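PDB 6ELV: polyphenol oxidase, chloroplastic from Malus domestica, which oxidises mono- and o-diphenols to o-diquinones as a tyrosinase-family enzyme, represented here by its recombinantly expressed C-terminal domain alone. Local coordinates for residues V60-D65 and G85-V90; V66-V71 and V123-V128. All coordinates share one frame; numbering follows the deposited sequence. Where two conformers were deposited one is given.

Contact 1 of 2, residues V60-D65 and G85-V90; sequences VAVKFD and GSFVSV
Asp65 OD1 is gripped by two donors, one from each strand. In the conformer given, one of two deposited for this serine, Ser86 OG donates a hydrogen bond of 2.7 Å to OD1 from across the sheet, arriving from above the carboxylate plane. Lys63 NZ, two residues back on the same strand, closes a salt bridge of 2.8 Å to the same OD1 and takes its syn lone pair. The lysine chain runs extended through chi3 and bends only at chi4 (-80°), which turns NZ back toward the carboxylate while CE lies against Val88 CG2 at 3.8 Å. Lys63, Asp65, Ser86 and Val88 thus make one face of this antiparallel hairpin.

The backbones are tied by two hydrogen-bonded pairs, Val62 with Ser89 and Phe64 with Phe87, each closed by two N-H...O bonds. The side chains of both pairs fill the other face. Phe64 holds its CG between the backbone N and the carbonyl carbon (chi1 66°), which swings its ring over Phe87 CB; this is a CH-pi contact 3.7 Å from the ring centroid. The ring planes of Phe64 and Phe87 make 26°, but their centroids are 5.5 Å apart, so there is little stacking overlap. Val62 CG1 comes in at the edge of the Phe87 ring, in its plane, 4.0 Å from CD2. Strand 48-57 of the second sheet covers this side through Ile54 and Phe56. At the open end of the hairpin, water 1 links Val60 O to Ser89 OG.

The hairpin is therefore mostly apolar where it meets the other sheet; on the reverse, the charged and hydroxyl groups sit with Val88, and there the lysine, joined by the serine in this conformer, would be expected to favour the ionised form of Asp65.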
ATOM      1  N   VAL A  60       9.833  10.313 -15.948  1.00  9.76           N
ATOM      2  CA  VAL A  60      10.402   9.056 -15.472  1.00 10.83           C
ATOM      3  C   VAL A  60       9.266   8.039 -15.427  1.00 10.53           C
ATOM      4  O   VAL A  60       8.277   8.246 -14.717  1.00 11.02           O
ATOM      5  CB  VAL A  60      11.034   9.231 -14.081  1.00 12.41           C
ATOM      6  CG1 VAL A  60      11.465   7.880 -13.504  1.00 13.92           C
ATOM      7  CG2 VAL A  60      12.208  10.206 -14.135  1.00 12.95           C
ATOM      8  N   ALA A  61       9.400   6.932 -16.161  1.00 10.95           N
ATOM      9  CA  ALA A  61       8.431   5.849 -16.026  1.00 12.29           C
ATOM     10  C   ALA A  61       8.502   5.294 -14.611  1.00 10.33           C
ATOM     11  O   ALA A  61       9.597   5.070 -14.079  1.00 11.55           O
ATOM     12  CB  ALA A  61       8.744   4.726 -17.011  1.00 14.57           C
ATOM     13  N   VAL A  62       7.346   5.084 -13.990  1.00  9.68           N
ATOM     14  CA  VAL A  62       7.294   4.586 -12.623  1.00  9.25           C
ATOM     15  C   VAL A  62       6.390   3.370 -12.568  1.00  9.16           C
ATOM     16  O   VAL A  62       5.291   3.367 -13.139  1.00 10.81           O
ATOM     17  CB  VAL A  62       6.823   5.669 -11.636  1.00 10.45           C
ATOM     18  CG1 VAL A  62       6.565   5.067 -10.250  1.00 11.95           C
ATOM     19  CG2 VAL A  62       7.849   6.772 -11.553  1.00 12.00           C
ATOM     20  N   LYS A  63       6.852   2.337 -11.870  1.00  8.27           N
ATOM     21  CA  LYS A  63       5.995   1.216 -11.527  1.00  8.41           C
ATOM     22  C   LYS A  63       6.414   0.675 -10.177  1.00  7.58           C
ATOM     23  O   LYS A  63       7.606   0.454  -9.934  1.00  7.94           O
ATOM     24  CB  LYS A  63       6.105   0.099 -12.554  1.00 10.23           C
ATOM     25  CG  LYS A  63       5.220  -1.095 -12.229  1.00 12.43           C
ATOM     26  CD  LYS A  63       5.099  -1.997 -13.435  1.00 15.81           C
ATOM     27  CE  LYS A  63       3.865  -2.864 -13.373  1.00 20.15           C
ATOM     28  NZ  LYS A  63       4.089  -4.017 -12.498  1.00 19.74           N
ATOM     29  N   PHE A  64       5.431   0.441  -9.317  1.00  7.44           N
ATOM     30  CA  PHE A  64       5.643  -0.339  -8.113  1.00  7.26           C
ATOM     31  C   PHE A  64       4.418  -1.206  -7.876  1.00  6.90           C
ATOM     32  O   PHE A  64       3.291  -0.831  -8.221  1.00  8.18           O
ATOM     33  CB  PHE A  64       6.021   0.512  -6.883  1.00  8.27           C
ATOM     34  CG  PHE A  64       4.945   1.449  -6.376  1.00  8.27           C
ATOM     35  CD1 PHE A  64       3.955   1.007  -5.500  1.00  8.18           C
ATOM     36  CD2 PHE A  64       4.979   2.794  -6.712  1.00  9.19           C
ATOM     37  CE1 PHE A  64       3.002   1.876  -5.006  1.00  9.39           C
ATOM     38  CE2 PHE A  64       4.029   3.678  -6.227  1.00 10.13           C
ATOM     39  CZ  PHE A  64       3.035   3.220  -5.372  1.00  9.91           C
ATOM     40  N   ASP A  65       4.655  -2.368  -7.282  1.00  7.18           N
ATOM     41  CA  ASP A  65       3.615  -3.337  -6.999  1.00  7.56           C
ATOM     42  C   ASP A  65       3.345  -3.375  -5.498  1.00  6.94           C
ATOM     43  O   ASP A  65       4.229  -3.098  -4.681  1.00  9.03           O
ATOM     44  CB  ASP A  65       3.999  -4.720  -7.529  1.00  8.15           C
ATOM     45  CG  ASP A  65       4.228  -4.732  -9.036  1.00  8.75           C
ATOM     46  OD1 ASP A  65       3.657  -3.889  -9.767  1.00  9.83           O
ATOM     47  OD2 ASP A  65       4.975  -5.610  -9.496  1.00 11.18           O
ATOM     48  N   GLY A  85      -2.311  -4.856  -6.137  1.00  7.58           N
ATOM     49  CA  GLY A  85      -2.418  -3.892  -7.217  1.00  7.67           C
ATOM     50  C   GLY A  85      -1.076  -3.252  -7.483  1.00  7.27           C
ATOM     51  O   GLY A  85      -0.076  -3.576  -6.848  1.00  8.79           O
ATOM     52  N   SER A  86      -1.072  -2.334  -8.441  1.00  7.61           N
ATOM     53  CA  SER A  86       0.157  -1.686  -8.883  0.50  7.27           C
ATOM     54  C   SER A  86      -0.119  -0.233  -9.198  1.00  7.56           C
ATOM     55  O   SER A  86      -1.225   0.132  -9.602  1.00  9.52           O
ATOM     56  CB  SER A  86       0.706  -2.286 -10.181  0.50  8.01           C
ATOM     57  OG  SER A  86       0.970  -3.660 -10.047  0.50  7.31           O
ATOM     58  N   PHE A  87       0.908   0.590  -9.022  1.00  8.23           N
ATOM     59  CA  PHE A  87       0.908   1.955  -9.521  1.00  8.43           C
ATOM     60  C   PHE A  87       1.826   2.023 -10.735  1.00  7.99           C
ATOM     61  O   PHE A  87       2.973   1.569 -10.665  1.00  8.56           O
ATOM     62  CB  PHE A  87       1.440   2.939  -8.482  1.00 10.00           C
ATOM     63  CG  PHE A  87       1.496   4.327  -9.015  1.00 10.69           C
ATOM     64  CD1 PHE A  87       0.337   5.073  -9.107  1.00 12.51           C
ATOM     65  CD2 PHE A  87       2.675   4.849  -9.526  1.00 11.17           C
ATOM     66  CE1 PHE A  87       0.359   6.328  -9.646  1.00 14.34           C
ATOM     67  CE2 PHE A  87       2.701   6.103 -10.074  1.00 12.00           C
ATOM     68  CZ  PHE A  87       1.541   6.846 -10.139  1.00 13.21           C
ATOM     69  N   VAL A  88       1.337   2.609 -11.827  1.00  8.89           N
ATOM     70  CA  VAL A  88       2.106   2.772 -13.054  1.00  9.45           C
ATOM     71  C   VAL A  88       1.915   4.190 -13.565  1.00 10.16           C
ATOM     72  O   VAL A  88       0.786   4.691 -13.624  1.00 12.48           O
ATOM     73  CB  VAL A  88       1.643   1.784 -14.146  1.00 13.12           C
ATOM     74  CG1 VAL A  88       2.358   2.053 -15.457  1.00 16.23           C
ATOM     75  CG2 VAL A  88       1.861   0.361 -13.705  1.00 16.03           C
ATOM     76  N   SER A  89       3.009   4.816 -13.990  1.00  9.96           N
ATOM     77  CA  SER A  89       2.959   6.048 -14.766  1.00 11.01           C
ATOM     78  C   SER A  89       3.820   5.888 -16.009  1.00 11.43           C
ATOM     79  O   SER A  89       4.955   5.415 -15.927  1.00 12.02           O
ATOM     80  CB  SER A  89       3.456   7.226 -13.942  1.00 10.85           C
ATOM     81  OG  SER A  89       3.348   8.424 -14.682  1.00 11.56           O
ATOM     82  N   VAL A  90       3.283   6.294 -17.157  1.00 15.04           N
ATOM     83  CA  VAL A  90       4.038   6.304 -18.413  1.00 17.08           C
ATOM     84  C   VAL A  90       4.679   7.682 -18.554  1.00 15.66           C
ATOM     85  O   VAL A  90       4.062   8.700 -18.191  1.00 17.82           O
ATOM     86  CB  VAL A  90       3.171   5.879 -19.619  1.00 22.51           C
ATOM     87  CG1 VAL A  90       2.154   6.897 -19.927  1.00 25.91           C
ATOM     88  CG2 VAL A  90       3.999   5.601 -20.881  1.00 25.63           C
TER
HETATM   89  O   HOH W   1       5.782   9.166 -15.396  1.00 12.14           O

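Contact 2 of 2, residues V66-V71 and V123-V128; sequences VYVNDV and VVVTLV. With CA (calcium ion), chain B.
Tyr67 and Thr126 form one of two antiparallel hydrogen-bonded pairs that join inner strands of the domain's five-stranded mixed sheet; Asn69 with Val124 is the other. Each pair is closed by two backbone N-H...O bonds.

The apolar contacts lie on both faces. Val66 CG1 meets Val125 CG1 at 3.9 Å, and Val66 CG2 lies alongside Leu127 CD2, also at 3.9 Å; strand 48-57 packs on this side. On the reverse, Tyr67 CD1 touches Val128 CG2 at 3.8 Å, and Val124 is flanked by Asn69 and Val71.

Among the polar side chains, Asn69 has CG between the backbone N and the carbonyl carbon (chi1 69°), which lays its amide beside Val124. From there ND2 reaches Asp70 O from well above the carbonyl plane, while water 2 is hydrogen-bonded to Asn69 OD1, Val124 O and Thr126 OG1.

Asp70, next along from Asn69, binds the calcium ion, which Asp72, Asp120 and waters 3 and 4 also bind. Asp70 chelates the ion with both carboxylate oxygens, OD1 and OD2 each lying 2.5 Å from it.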
ATOM      1  N   VAL A  66       2.108  -3.705  -5.144  1.00  6.98           N
ATOM      2  CA  VAL A  66       1.649  -3.679  -3.762  1.00  7.05           C
ATOM      3  C   VAL A  66       1.142  -5.059  -3.386  1.00  7.03           C
ATOM      4  O   VAL A  66       0.324  -5.642  -4.112  1.00  7.24           O
ATOM      5  CB  VAL A  66       0.528  -2.643  -3.573  1.00  7.35           C
ATOM      6  CG1 VAL A  66       0.122  -2.555  -2.105  1.00  8.36           C
ATOM      7  CG2 VAL A  66       0.958  -1.283  -4.107  1.00  8.91           C
ATOM      8  N   TYR A  67       1.617  -5.564  -2.247  1.00  6.72           N
ATOM      9  CA  TYR A  67       1.213  -6.855  -1.707  1.00  7.39           C
ATOM     10  C   TYR A  67       0.756  -6.681  -0.264  1.00  7.14           C
ATOM     11  O   TYR A  67       1.146  -5.734   0.423  1.00  7.44           O
ATOM     12  CB  TYR A  67       2.365  -7.877  -1.753  1.00  8.38           C
ATOM     13  CG  TYR A  67       2.799  -8.244  -3.149  1.00  8.09           C
ATOM     14  CD1 TYR A  67       3.553  -7.367  -3.924  1.00 10.25           C
ATOM     15  CD2 TYR A  67       2.466  -9.475  -3.693  1.00 10.53           C
ATOM     16  CE1 TYR A  67       3.948  -7.713  -5.200  1.00 12.52           C
ATOM     17  CE2 TYR A  67       2.861  -9.824  -4.969  1.00 12.69           C
ATOM     18  CZ  TYR A  67       3.588  -8.931  -5.724  1.00 13.75           C
ATOM     19  OH  TYR A  67       3.984  -9.272  -6.998  1.00 19.40           O
ATOM     20  N   VAL A  68      -0.051  -7.625   0.208  1.00  7.46           N
ATOM     21  CA  VAL A  68      -0.530  -7.620   1.587  1.00  7.35           C
ATOM     22  C   VAL A  68      -0.319  -9.003   2.186  1.00  7.71           C
ATOM     23  O   VAL A  68      -0.494 -10.017   1.502  1.00  8.74           O
ATOM     24  CB  VAL A  68      -2.026  -7.219   1.635  1.00  8.43           C
ATOM     25  CG1 VAL A  68      -2.579  -7.275   3.053  1.00  9.60           C
ATOM     26  CG2 VAL A  68      -2.211  -5.824   1.075  1.00  9.74           C
ATOM     27  N   ASN A  69       0.018  -9.051   3.475  1.00  7.34           N
ATOM     28  CA  ASN A  69       0.078 -10.322   4.183  1.00  7.92           C
ATOM     29  C   ASN A  69      -0.423 -10.149   5.606  1.00  7.21           C
ATOM     30  O   ASN A  69      -0.498  -9.042   6.134  1.00  7.89           O
ATOM     31  CB  ASN A  69       1.471 -11.003   4.150  1.00  8.74           C
ATOM     32  CG  ASN A  69       2.542 -10.277   4.958  1.00  8.92           C
ATOM     33  OD1 ASN A  69       3.292  -9.462   4.417  1.00  9.72           O
ATOM     34  ND2 ASN A  69       2.667 -10.612   6.237  1.00  9.41           N
ATOM     35  N   ASP A  70      -0.736 -11.292   6.217  1.00  7.75           N
ATOM     36  CA  ASP A  70      -1.208 -11.356   7.591  1.00  8.37           C
ATOM     37  C   ASP A  70      -0.095 -10.892   8.527  1.00  7.56           C
ATOM     38  O   ASP A  70       1.044 -11.376   8.450  1.00  8.45           O
ATOM     39  CB  ASP A  70      -1.617 -12.808   7.861  1.00  8.79           C
ATOM     40  CG  ASP A  70      -2.284 -13.016   9.203  1.00  8.32           C
ATOM     41  OD1 ASP A  70      -1.700 -12.621  10.238  1.00  8.57           O
ATOM     42  OD2 ASP A  70      -3.378 -13.633   9.232  1.00  9.72           O
ATOM     43  N   VAL A  71      -0.435  -9.953   9.415  1.00  8.15           N
ATOM     44  CA  VAL A  71       0.523  -9.354  10.334  1.00  8.90           C
ATOM     45  C   VAL A  71       1.199 -10.373  11.241  1.00  8.55           C
ATOM     46  O   VAL A  71       2.291 -10.116  11.752  1.00 10.23           O
ATOM     47  CB  VAL A  71      -0.179  -8.238  11.138  1.00 10.16           C
ATOM     48  CG1 VAL A  71      -1.201  -8.828  12.106  1.00 10.71           C
ATOM     49  CG2 VAL A  71       0.835  -7.352  11.843  1.00 11.11           C
ATOM     50  N   VAL A 123      -2.579  -5.178   9.085  1.00  8.78           N
ATOM     51  CA  VAL A 123      -2.004  -6.027   8.047  1.00  8.12           C
ATOM     52  C   VAL A 123      -0.618  -5.495   7.721  1.00  8.41           C
ATOM     53  O   VAL A 123      -0.254  -4.380   8.095  1.00 10.35           O
ATOM     54  CB  VAL A 123      -2.877  -6.079   6.776  1.00  9.41           C
ATOM     55  CG1 VAL A 123      -4.258  -6.634   7.098  1.00 11.50           C
ATOM     56  CG2 VAL A 123      -2.976  -4.686   6.127  1.00 10.52           C
ATOM     57  N   VAL A 124       0.157  -6.298   6.995  1.00  7.54           N
ATOM     58  CA  VAL A 124       1.442  -5.845   6.476  1.00  7.79           C
ATOM     59  C   VAL A 124       1.297  -5.531   4.998  1.00  7.33           C
ATOM     60  O   VAL A 124       0.859  -6.385   4.212  1.00  7.68           O
ATOM     61  CB  VAL A 124       2.543  -6.889   6.706  1.00  8.77           C
ATOM     62  CG1 VAL A 124       3.837  -6.450   6.022  1.00  9.00           C
ATOM     63  CG2 VAL A 124       2.768  -7.091   8.201  1.00 10.72           C
ATOM     64  N   VAL A 125       1.689  -4.321   4.616  1.00  7.10           N
ATOM     65  CA  VAL A 125       1.686  -3.881   3.228  1.00  7.16           C
ATOM     66  C   VAL A 125       3.128  -3.831   2.755  1.00  7.38           C
ATOM     67  O   VAL A 125       3.980  -3.218   3.412  1.00  8.47           O
ATOM     68  CB  VAL A 125       1.010  -2.508   3.079  1.00  8.13           C
ATOM     69  CG1 VAL A 125       1.081  -2.021   1.633  1.00  9.69           C
ATOM     70  CG2 VAL A 125      -0.458  -2.607   3.524  1.00  9.65           C
ATOM     71  N   THR A 126       3.387  -4.449   1.606  1.00  7.50           N
ATOM     72  CA  THR A 126       4.703  -4.468   0.987  1.00  7.55           C
ATOM     73  C   THR A 126       4.638  -3.679  -0.313  1.00  7.29           C
ATOM     74  O   THR A 126       3.740  -3.904  -1.132  1.00  7.96           O
ATOM     75  CB  THR A 126       5.133  -5.917   0.715  1.00  8.68           C
ATOM     76  OG1 THR A 126       5.216  -6.638   1.952  1.00 10.11           O
ATOM     77  CG2 THR A 126       6.498  -5.996   0.052  1.00 11.00           C
ATOM     78  N   LEU A 127       5.593  -2.771  -0.498  1.00  7.23           N
ATOM     79  CA  LEU A 127       5.726  -1.994  -1.723  1.00  7.59           C
ATOM     80  C   LEU A 127       6.992  -2.454  -2.428  1.00  7.02           C
ATOM     81  O   LEU A 127       8.074  -2.455  -1.827  1.00  7.83           O
ATOM     82  CB  LEU A 127       5.803  -0.500  -1.413  1.00  8.95           C
ATOM     83  CG  LEU A 127       4.657   0.082  -0.579  1.00 11.10           C
ATOM     84  CD1 LEU A 127       4.857   1.573  -0.432  1.00 14.96           C
ATOM     85  CD2 LEU A 127       3.321  -0.209  -1.210  1.00 11.49           C
ATOM     86  N   VAL A 128       6.860  -2.829  -3.694  1.00  7.70           N
ATOM     87  CA  VAL A 128       7.935  -3.435  -4.471  1.00  7.40           C
ATOM     88  C   VAL A 128       8.228  -2.538  -5.659  1.00  7.30           C
ATOM     89  O   VAL A 128       7.501  -2.558  -6.655  1.00  7.71           O
ATOM     90  CB  VAL A 128       7.544  -4.842  -4.953  1.00  8.75           C
ATOM     91  CG1 VAL A 128       8.719  -5.496  -5.640  1.00 10.27           C
ATOM     92  CG2 VAL A 128       7.010  -5.713  -3.799  1.00  9.77           C
TER
HETATM   93 CA    CA B 601      -3.677 -13.293  11.666  1.00  5.27          CA
HETATM   94  O   HOH W   2       2.819  -7.680   2.410  1.00  8.80           O
HETATM   95  O   HOH W   3      -4.599 -14.446  13.644  1.00 12.58           O
HETATM   96  O   HOH W   4      -5.679 -14.411  10.909  1.00 12.67           O

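Strand 62-70 carries both contacts: contact 1 samples its pairing with strand 82-89 and contact 2 its pairing with strand 122-131, the strand being flanked by both along its length. The contact centres lie about 17 Å apart, yet the two are stitched together where the segments meet: Gly85 O probably accepts from Val66 N, and Val128 N probably bonds Asp65 O, both at 2.8 Å. Along the chain the segments alternate, 60-65, 66-71, 85-90, 123-128, so a local hairpin and a long-range pairing share one strand. Strand 62-70 lies between edge strand 82-89 and strand 122-131 in the five-stranded sheet, and Asp70 near its C-terminal end binds calcium.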